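Local coordinates for protein citrate lyase, subunit 1 (Methanosaeta concilii, PDB 6HXI) that probably cleaves citrate to acetyl-CoA and oxaloacetate, using ATP and coenzyme A, at residues A161-V164 / G165-L168; I321-L324 / M325-K329; E361-Q364 / K365-A369. All blocks are in the same frame, centred on the assembly; numbering follows the deposited sequence.

Contact 1: residues A161-V164 / G165-L168; sequences ALDV and GSKL
D163 and S166 close a local turn with a side-chain hydrogen bond, in the loop that leads from strand 149-154 to helix 173-192 of the ATP-grasp region. The hydroxyl of S166 donates from OG to D163 OD2 over 2.9 Å, meeting the carboxylate oxygen almost in line with its C-O bond. The aspartate can offer that oxygen because its CG stands opposite the backbone N (chi1 168°), which swings the carboxylate forward along the chain. The bond spans three residues and lies on the exposed side of the loop. S166 itself is the centre of an inverse gamma turn, in which K167 N makes a weak bond of 2.7 Å to G165 O; this puts a sharp kink in the chain at S166. The other side of the loop is buried. V164 packs on I183 and T184 of helix 173-192 and on I151 of strand 149-154, while the side chain of K167 lies against V179, I149 and F133. K167 CB approaches V164 O to 3.7 Å, and bends at its third and fourth torsions fold the chain back until NZ is 4.5 Å from V164 CG1. NZ has a hydrogen-bond partner beyond these eight residues, so this buried amine is satisfied. The chemistry is thus divided: a polar clasp that probably competes with water on the outer side, and largely apolar packing, with the bonded lysine amine among it.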
ATOM      1  N   ALA C 161      -2.960  68.705   8.615  1.00 75.48           N
ATOM      2  CA  ALA C 161      -3.523  69.517   7.536  1.00 77.10           C
ATOM      3  C   ALA C 161      -4.093  70.857   8.059  1.00 81.24           C
ATOM      4  O   ALA C 161      -4.560  71.673   7.257  1.00 83.23           O
ATOM      5  CB  ALA C 161      -4.607  68.727   6.818  1.00 76.69           C
ATOM      6  N   LEU C 162      -4.042  71.087   9.394  1.00 75.40           N
ATOM      7  CA  LEU C 162      -4.599  72.281  10.035  1.00 74.80           C
ATOM      8  C   LEU C 162      -3.620  73.129  10.841  1.00 79.55           C
ATOM      9  O   LEU C 162      -2.818  72.598  11.615  1.00 78.09           O
ATOM     10  CB  LEU C 162      -5.772  71.901  10.970  1.00 71.83           C
ATOM     11  CG  LEU C 162      -6.951  71.150  10.384  1.00 74.07           C
ATOM     12  CD1 LEU C 162      -7.732  70.473  11.476  1.00 71.29           C
ATOM     13  CD2 LEU C 162      -7.847  72.068   9.580  1.00 76.63           C
ATOM     14  N   ASP C 163      -3.768  74.461  10.736  1.00 77.67           N
ATOM     15  CA  ASP C 163      -3.021  75.414  11.546  1.00 78.07           C
ATOM     16  C   ASP C 163      -3.936  75.709  12.736  1.00 79.42           C
ATOM     17  O   ASP C 163      -4.819  76.572  12.646  1.00 79.72           O
ATOM     18  CB  ASP C 163      -2.692  76.693  10.755  1.00 83.04           C
ATOM     19  CG  ASP C 163      -2.166  77.834  11.617  1.00 97.42           C
ATOM     20  OD1 ASP C 163      -1.070  77.683  12.200  1.00 99.29           O
ATOM     21  OD2 ASP C 163      -2.873  78.861  11.739  1.00102.98           O
ATOM     22  N   VAL C 164      -3.770  74.926  13.826  1.00 73.61           N
ATOM     23  CA  VAL C 164      -4.549  75.028  15.071  1.00 71.69           C
ATOM     24  C   VAL C 164      -4.306  76.388  15.737  1.00 77.17           C
ATOM     25  O   VAL C 164      -5.222  76.929  16.355  1.00 77.21           O
ATOM     26  CB  VAL C 164      -4.323  73.818  16.032  1.00 73.83           C
ATOM     27  CG1 VAL C 164      -5.126  73.968  17.317  1.00 72.54           C
ATOM     28  CG2 VAL C 164      -4.672  72.491  15.354  1.00 72.16           C
ATOM     29  N   GLY C 165      -3.107  76.947  15.523  1.00 75.53           N
ATOM     30  CA  GLY C 165      -2.679  78.262  15.990  1.00 77.49           C
ATOM     31  C   GLY C 165      -3.778  79.300  15.978  1.00 83.04           C
ATOM     32  O   GLY C 165      -4.005  79.945  17.000  1.00 82.78           O
ATOM     33  N   SER C 166      -4.512  79.412  14.843  1.00 81.42           N
ATOM     34  CA  SER C 166      -5.671  80.298  14.677  1.00 82.64           C
ATOM     35  C   SER C 166      -6.833  79.822  15.600  1.00 86.07           C
ATOM     36  O   SER C 166      -7.739  79.072  15.219  1.00 83.27           O
ATOM     37  CB  SER C 166      -6.079  80.387  13.214  1.00 87.13           C
ATOM     38  OG  SER C 166      -4.961  80.764  12.431  1.00 96.70           O
ATOM     39  N   LYS C 167      -6.708  80.262  16.856  1.00 84.63           N
ATOM     40  CA  LYS C 167      -7.517  80.056  18.043  1.00 83.76           C
ATOM     41  C   LYS C 167      -7.690  81.464  18.688  1.00 93.61           C
ATOM     42  O   LYS C 167      -7.458  82.475  18.004  1.00 96.18           O
ATOM     43  CB  LYS C 167      -6.723  79.136  18.973  1.00 83.42           C
ATOM     44  CG  LYS C 167      -7.563  78.318  19.947  1.00 86.77           C
ATOM     45  CD  LYS C 167      -6.905  76.990  20.317  1.00 83.16           C
ATOM     46  CE  LYS C 167      -5.626  77.133  21.113  1.00 81.95           C
ATOM     47  NZ  LYS C 167      -4.434  77.264  20.234  1.00 86.52           N
ATOM     48  N   LEU C 168      -8.074  81.536  19.983  1.00 91.43           N
ATOM     49  CA  LEU C 168      -8.325  82.800  20.675  1.00 94.60           C
ATOM     50  C   LEU C 168      -7.074  83.679  20.861  1.00100.60           C
ATOM     51  O   LEU C 168      -6.070  83.228  21.424  1.00 98.80           O
ATOM     52  CB  LEU C 168      -9.056  82.577  22.003  1.00 94.70           C
ATOM     53  CG  LEU C 168     -10.554  82.273  21.849  1.00100.15           C
ATOM     54  CD1 LEU C 168     -11.002  81.171  22.782  1.00 98.77           C
ATOM     55  CD2 LEU C 168     -11.413  83.535  21.981  1.00105.97           C
TER

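Contact 2: residues I321-L324 / M325-K329; sequences ILDL and MTRSK
L324 and R327 pack side by side where helix 311-325 runs out into loop, with L324 CD2 3.7 Å above the centre of the guanidinium face. The tight part of the contact is the backbone turn. M325 N bonds to I321 O at 3.1 Å, and T326 N reaches D323 O at 3.2 Å from well above the carbonyl plane. T326 OG1 is drawn into the same end, 2.9 Å from L322 O. On the more open side, D323 and R327 form a salt bridge four residues apart: NH2 meets OD2 at 2.8 Å with an N-H...O angle of 160°. The carboxylate lies near the plane of the guanidinium but is turned 70° against it, so a single N-H makes the bond. R327 NH2 also pairs with E247, which would partly share its charge. A water completes this side, donating to D323 OD1 at 2.9 Å and to T326 OG1 at 2.7 Å. Inward, I321, L324 and M325 rest on W274 of strand 273-275, and L322 lies against A358 and L359 of helix 348-361, wedging the helix end between sheet and neighbouring helix.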
ATOM      1  N   ILE C 321     -32.469  34.066  30.441  1.00 60.98           N
ATOM      2  CA  ILE C 321     -33.782  34.724  30.496  1.00 61.42           C
ATOM      3  C   ILE C 321     -34.729  33.909  31.374  1.00 66.80           C
ATOM      4  O   ILE C 321     -35.348  34.481  32.276  1.00 67.54           O
ATOM      5  CB  ILE C 321     -34.366  35.031  29.079  1.00 63.41           C
ATOM      6  CG1 ILE C 321     -33.572  36.183  28.404  1.00 62.50           C
ATOM      7  CG2 ILE C 321     -35.891  35.343  29.140  1.00 64.44           C
ATOM      8  CD1 ILE C 321     -33.926  36.475  26.985  1.00 67.53           C
ATOM      9  N   LEU C 322     -34.784  32.572  31.151  1.00 62.42           N
ATOM     10  CA  LEU C 322     -35.630  31.661  31.925  1.00 63.35           C
ATOM     11  C   LEU C 322     -35.276  31.682  33.391  1.00 66.73           C
ATOM     12  O   LEU C 322     -36.177  31.786  34.214  1.00 67.43           O
ATOM     13  CB  LEU C 322     -35.609  30.228  31.379  1.00 62.98           C
ATOM     14  CG  LEU C 322     -36.281  30.029  30.029  1.00 65.92           C
ATOM     15  CD1 LEU C 322     -35.891  28.735  29.439  1.00 65.65           C
ATOM     16  CD2 LEU C 322     -37.786  30.145  30.125  1.00 67.91           C
ATOM     17  N   ASP C 323     -33.971  31.658  33.716  1.00 62.37           N
ATOM     18  CA  ASP C 323     -33.478  31.708  35.095  1.00 63.63           C
ATOM     19  C   ASP C 323     -34.056  32.899  35.836  1.00 67.42           C
ATOM     20  O   ASP C 323     -34.716  32.708  36.850  1.00 69.08           O
ATOM     21  CB  ASP C 323     -31.932  31.746  35.149  1.00 64.69           C
ATOM     22  CG  ASP C 323     -31.348  31.799  36.553  1.00 78.13           C
ATOM     23  OD1 ASP C 323     -31.977  31.243  37.484  1.00 82.03           O
ATOM     24  OD2 ASP C 323     -30.261  32.386  36.720  1.00 84.25           O
ATOM     25  N   LEU C 324     -33.834  34.115  35.304  1.00 62.82           N
ATOM     26  CA  LEU C 324     -34.274  35.400  35.858  1.00 63.21           C
ATOM     27  C   LEU C 324     -35.794  35.528  36.010  1.00 69.74           C
ATOM     28  O   LEU C 324     -36.264  36.200  36.928  1.00 71.13           O
ATOM     29  CB  LEU C 324     -33.739  36.547  34.994  1.00 61.09           C
ATOM     30  CG  LEU C 324     -32.235  36.804  35.038  1.00 63.51           C
ATOM     31  CD1 LEU C 324     -31.771  37.483  33.753  1.00 61.15           C
ATOM     32  CD2 LEU C 324     -31.857  37.630  36.256  1.00 65.16           C
ATOM     33  N   MET C 325     -36.544  34.894  35.100  1.00 66.31           N
ATOM     34  CA  MET C 325     -38.003  34.858  35.013  1.00 67.08           C
ATOM     35  C   MET C 325     -38.656  33.883  36.030  1.00 72.45           C
ATOM     36  O   MET C 325     -39.853  33.998  36.302  1.00 73.24           O
ATOM     37  CB  MET C 325     -38.358  34.404  33.594  1.00 67.86           C
ATOM     38  CG  MET C 325     -39.702  34.830  33.127  1.00 72.11           C
ATOM     39  SD  MET C 325     -39.920  34.460  31.372  1.00 73.98           S
ATOM     40  CE  MET C 325     -41.593  35.043  31.172  1.00 71.68           C
ATOM     41  N   THR C 326     -37.887  32.909  36.548  1.00 68.99           N
ATOM     42  CA  THR C 326     -38.384  31.849  37.434  1.00 71.01           C
ATOM     43  C   THR C 326     -37.914  31.985  38.901  1.00 80.02           C
ATOM     44  O   THR C 326     -38.139  31.079  39.715  1.00 81.84           O
ATOM     45  CB  THR C 326     -38.042  30.477  36.847  1.00 74.84           C
ATOM     46  OG1 THR C 326     -36.625  30.350  36.725  1.00 74.56           O
ATOM     47  CG2 THR C 326     -38.735  30.212  35.501  1.00 69.25           C
ATOM     48  N   ARG C 327     -37.289  33.124  39.238  1.00 77.32           N
ATOM     49  CA  ARG C 327     -36.816  33.409  40.583  1.00 79.30           C
ATOM     50  C   ARG C 327     -37.995  33.778  41.488  1.00 88.37           C
ATOM     51  O   ARG C 327     -38.160  33.177  42.550  1.00 90.06           O
ATOM     52  CB  ARG C 327     -35.749  34.511  40.552  1.00 76.85           C
ATOM     53  CG  ARG C 327     -34.426  33.996  40.001  1.00 81.66           C
ATOM     54  CD  ARG C 327     -33.470  35.100  39.611  1.00 79.69           C
ATOM     55  NE  ARG C 327     -32.250  34.548  39.021  1.00 72.35           N
ATOM     56  CZ  ARG C 327     -31.062  35.144  39.035  1.00 84.35           C
ATOM     57  NH1 ARG C 327     -30.908  36.324  39.626  1.00 58.86           N
ATOM     58  NH2 ARG C 327     -30.014  34.559  38.469  1.00 81.23           N
ATOM     59  N   SER C 328     -38.846  34.714  41.028  1.00 86.60           N
ATOM     60  CA  SER C 328     -40.029  35.191  41.741  1.00 89.33           C
ATOM     61  C   SER C 328     -41.322  34.633  41.138  1.00 95.23           C
ATOM     62  O   SER C 328     -41.432  34.498  39.919  1.00 92.95           O
ATOM     63  CB  SER C 328     -40.068  36.714  41.713  1.00 93.28           C
ATOM     64  OG  SER C 328     -41.087  37.247  42.545  1.00106.18           O
ATOM     65  N   LYS C 329     -42.300  34.317  42.000  1.00 96.09           N
ATOM     66  CA  LYS C 329     -43.612  33.817  41.591  1.00 97.39           C
ATOM     67  C   LYS C 329     -44.591  34.990  41.620  1.00102.73           C
ATOM     68  O   LYS C 329     -44.788  35.616  42.669  1.00104.28           O
ATOM     69  CB  LYS C 329     -44.065  32.651  42.487  1.00102.87           C
ATOM     70  CG  LYS C 329     -45.288  31.903  41.962  1.00120.49           C
ATOM     71  CD  LYS C 329     -45.508  30.594  42.711  1.00133.28           C
ATOM     72  CE  LYS C 329     -46.855  29.985  42.413  1.00144.48           C
ATOM     73  NZ  LYS C 329     -46.895  28.545  42.773  1.00153.60           N
TER
HETATM   74  O   HOH W   1     -34.547  30.344  38.480  1.00 64.70           O

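Contact 3: residues E361-Q364 / K365-A369; sequences EYQQ and KLQEA
K365 lays its extended chain beside the ring of Y362, three residues back, with CD 4.0 Å from CE2 in an oblique approach. L366 follows, and its N donates to Y362 O at 2.8 Å, nearly in line with the C=O bond. The leucine side chain folds over the same residue: CG stands opposite the carbonyl carbon (chi1 -80°), which brings it 4.2 Å from Y362 CB, while the side chain also touches L322, L396 and V398. Cutting L366 back to an alanine would probably open a gap between Y362 and these three residues and leave the short helix less firmly held to its neighbours.

That helix, 363-368, follows helix 348-361 after a break at Y362, which departs from helical geometry and takes the N-cap position of the new turn. Together the two helices form the connection of a beta-alpha-beta crossover from strand 334-338 to strand 371-376, adjacent in the parallel sheet of the citrate-binding region. Q367 continues the helix with a weak bond of 3.3 Å from its N to Q363 O. E368 is held to Q364 twice. Its N meets Q364 O at 3.1 Å, and its OE2 accepts from Q364 NE2 at 2.8 Å, on the syn side of the carboxylate. The donor bond is straight (166°) and lies in the amide plane, though amide and carboxylate stand 80° apart. At the end, A369 N closes the last turn with a weak bond of 3.2 Å to K365 O.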
ATOM      1  N   GLU C 361     -35.614  22.165  29.762  1.00 67.56           N
ATOM      2  CA  GLU C 361     -34.895  22.131  31.036  1.00 68.38           C
ATOM      3  C   GLU C 361     -35.586  22.893  32.151  1.00 72.74           C
ATOM      4  O   GLU C 361     -35.486  22.490  33.312  1.00 74.24           O
ATOM      5  CB  GLU C 361     -33.447  22.609  30.867  1.00 68.76           C
ATOM      6  CG  GLU C 361     -32.488  21.442  30.723  1.00 82.92           C
ATOM      7  CD  GLU C 361     -31.029  21.812  30.561  1.00108.01           C
ATOM      8  OE1 GLU C 361     -30.483  22.497  31.457  1.00101.04           O
ATOM      9  OE2 GLU C 361     -30.421  21.385  29.553  1.00103.23           O
ATOM     10  N   TYR C 362     -36.275  23.994  31.806  1.00 68.17           N
ATOM     11  CA  TYR C 362     -37.001  24.846  32.750  1.00 68.54           C
ATOM     12  C   TYR C 362     -38.489  24.474  32.904  1.00 72.40           C
ATOM     13  O   TYR C 362     -39.222  25.230  33.534  1.00 72.50           O
ATOM     14  CB  TYR C 362     -36.820  26.333  32.384  1.00 68.12           C
ATOM     15  CG  TYR C 362     -35.583  26.934  33.008  1.00 69.88           C
ATOM     16  CD1 TYR C 362     -34.335  26.793  32.407  1.00 70.92           C
ATOM     17  CD2 TYR C 362     -35.648  27.613  34.221  1.00 71.98           C
ATOM     18  CE1 TYR C 362     -33.185  27.316  32.996  1.00 71.95           C
ATOM     19  CE2 TYR C 362     -34.505  28.140  34.820  1.00 72.71           C
ATOM     20  CZ  TYR C 362     -33.276  27.986  34.205  1.00 79.36           C
ATOM     21  OH  TYR C 362     -32.146  28.499  34.790  1.00 83.56           O
ATOM     22  N   GLN C 363     -38.908  23.290  32.384  1.00 68.93           N
ATOM     23  CA  GLN C 363     -40.270  22.722  32.409  1.00 70.43           C
ATOM     24  C   GLN C 363     -41.003  22.848  33.758  1.00 77.31           C
ATOM     25  O   GLN C 363     -42.145  23.316  33.770  1.00 77.74           O
ATOM     26  CB  GLN C 363     -40.245  21.249  31.951  1.00 72.37           C
ATOM     27  CG  GLN C 363     -41.608  20.564  31.889  1.00 88.12           C
ATOM     28  CD  GLN C 363     -41.489  19.093  31.573  1.00112.45           C
ATOM     29  OE1 GLN C 363     -41.840  18.644  30.480  1.00105.67           O
ATOM     30  NE2 GLN C 363     -41.008  18.303  32.531  1.00110.94           N
ATOM     31  N   GLN C 364     -40.364  22.418  34.873  1.00 75.16           N
ATOM     32  CA  GLN C 364     -40.962  22.470  36.213  1.00 77.59           C
ATOM     33  C   GLN C 364     -41.147  23.922  36.685  1.00 80.83           C
ATOM     34  O   GLN C 364     -42.247  24.294  37.121  1.00 81.63           O
ATOM     35  CB  GLN C 364     -40.129  21.660  37.217  1.00 80.56           C
ATOM     36  CG  GLN C 364     -40.941  21.148  38.409  1.00100.18           C
ATOM     37  CD  GLN C 364     -40.081  20.763  39.584  1.00121.09           C
ATOM     38  OE1 GLN C 364     -39.174  19.925  39.484  1.00114.26           O
ATOM     39  NE2 GLN C 364     -40.380  21.342  40.738  1.00118.14           N
ATOM     40  N   LYS C 365     -40.074  24.734  36.567  1.00 75.24           N
ATOM     41  CA  LYS C 365     -40.044  26.157  36.921  1.00 74.50           C
ATOM     42  C   LYS C 365     -40.995  27.010  36.055  1.00 79.20           C
ATOM     43  O   LYS C 365     -41.496  28.020  36.547  1.00 79.50           O
ATOM     44  CB  LYS C 365     -38.608  26.700  36.873  1.00 73.81           C
ATOM     45  CG  LYS C 365     -37.943  26.740  38.232  1.00 71.64           C
ATOM     46  CD  LYS C 365     -36.423  26.838  38.138  1.00 78.49           C
ATOM     47  CE  LYS C 365     -35.793  26.774  39.518  1.00 89.22           C
ATOM     48  NZ  LYS C 365     -34.311  26.657  39.476  1.00 84.48           N
ATOM     49  N   LEU C 366     -41.264  26.590  34.793  1.00 75.42           N
ATOM     50  CA  LEU C 366     -42.180  27.267  33.867  1.00 75.16           C
ATOM     51  C   LEU C 366     -43.642  27.102  34.297  1.00 82.49           C
ATOM     52  O   LEU C 366     -44.389  28.082  34.262  1.00 82.69           O
ATOM     53  CB  LEU C 366     -42.018  26.750  32.426  1.00 73.43           C
ATOM     54  CG  LEU C 366     -40.861  27.298  31.598  1.00 75.50           C
ATOM     55  CD1 LEU C 366     -40.578  26.401  30.427  1.00 73.49           C
ATOM     56  CD2 LEU C 366     -41.146  28.689  31.097  1.00 78.34           C
ATOM     57  N   GLN C 367     -44.053  25.863  34.679  1.00 81.13           N
ATOM     58  CA  GLN C 367     -45.413  25.532  35.128  1.00 83.51           C
ATOM     59  C   GLN C 367     -45.722  26.221  36.456  1.00 90.35           C
ATOM     60  O   GLN C 367     -46.773  26.853  36.593  1.00 90.89           O
ATOM     61  CB  GLN C 367     -45.605  24.006  35.256  1.00 86.29           C
ATOM     62  CG  GLN C 367     -45.543  23.248  33.922  1.00100.86           C
ATOM     63  CD  GLN C 367     -45.422  21.743  34.060  1.00118.56           C
ATOM     64  OE1 GLN C 367     -46.068  20.984  33.334  1.00113.66           O
ATOM     65  NE2 GLN C 367     -44.552  21.267  34.943  1.00111.05           N
ATOM     66  N   GLU C 368     -44.777  26.122  37.415  1.00 88.44           N
ATOM     67  CA  GLU C 368     -44.853  26.705  38.756  1.00 90.88           C
ATOM     68  C   GLU C 368     -44.948  28.232  38.761  1.00 94.90           C
ATOM     69  O   GLU C 368     -45.564  28.780  39.669  1.00 96.61           O
ATOM     70  CB  GLU C 368     -43.676  26.227  39.625  1.00 93.06           C
ATOM     71  CG  GLU C 368     -43.825  24.791  40.113  1.00107.82           C
ATOM     72  CD  GLU C 368     -42.597  24.108  40.690  1.00128.74           C
ATOM     73  OE1 GLU C 368     -41.537  24.766  40.813  1.00131.77           O
ATOM     74  OE2 GLU C 368     -42.695  22.902  41.010  1.00115.83           O
ATOM     75  N   ALA C 369     -44.358  28.916  37.754  1.00 89.70           N
ATOM     76  CA  ALA C 369     -44.390  30.380  37.666  1.00 88.97           C
ATOM     77  C   ALA C 369     -45.536  30.949  36.794  1.00 93.94           C
ATOM     78  O   ALA C 369     -45.631  32.175  36.645  1.00 93.36           O
ATOM     79  CB  ALA C 369     -43.042  30.913  37.211  1.00 87.17           C
TER

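Contact 1 stands alone, its centre about 58 Å from that of contact 2 and 66 Å from that of contact 3, in the ATP-grasp part, across the chain's centre from the others. Contacts 2 and 3 share the citrate-binding region, their centres about 9 Å apart, and touch directly: the Y362 side chain packs on L322, D323 and T326, and K329 CE reaches E368 O at 3.3 Å. Contacts 1 and 2 are partly buried; contact 3 is mainly surface. Each pairs a carboxylate with a nearby donor, a serine hydroxyl, an arginine and a glutamine amide in turn, so only contact 2 uses a salt bridge. Backbone helix bonds cross contacts 2 and 3; contact 1 is irregular loop.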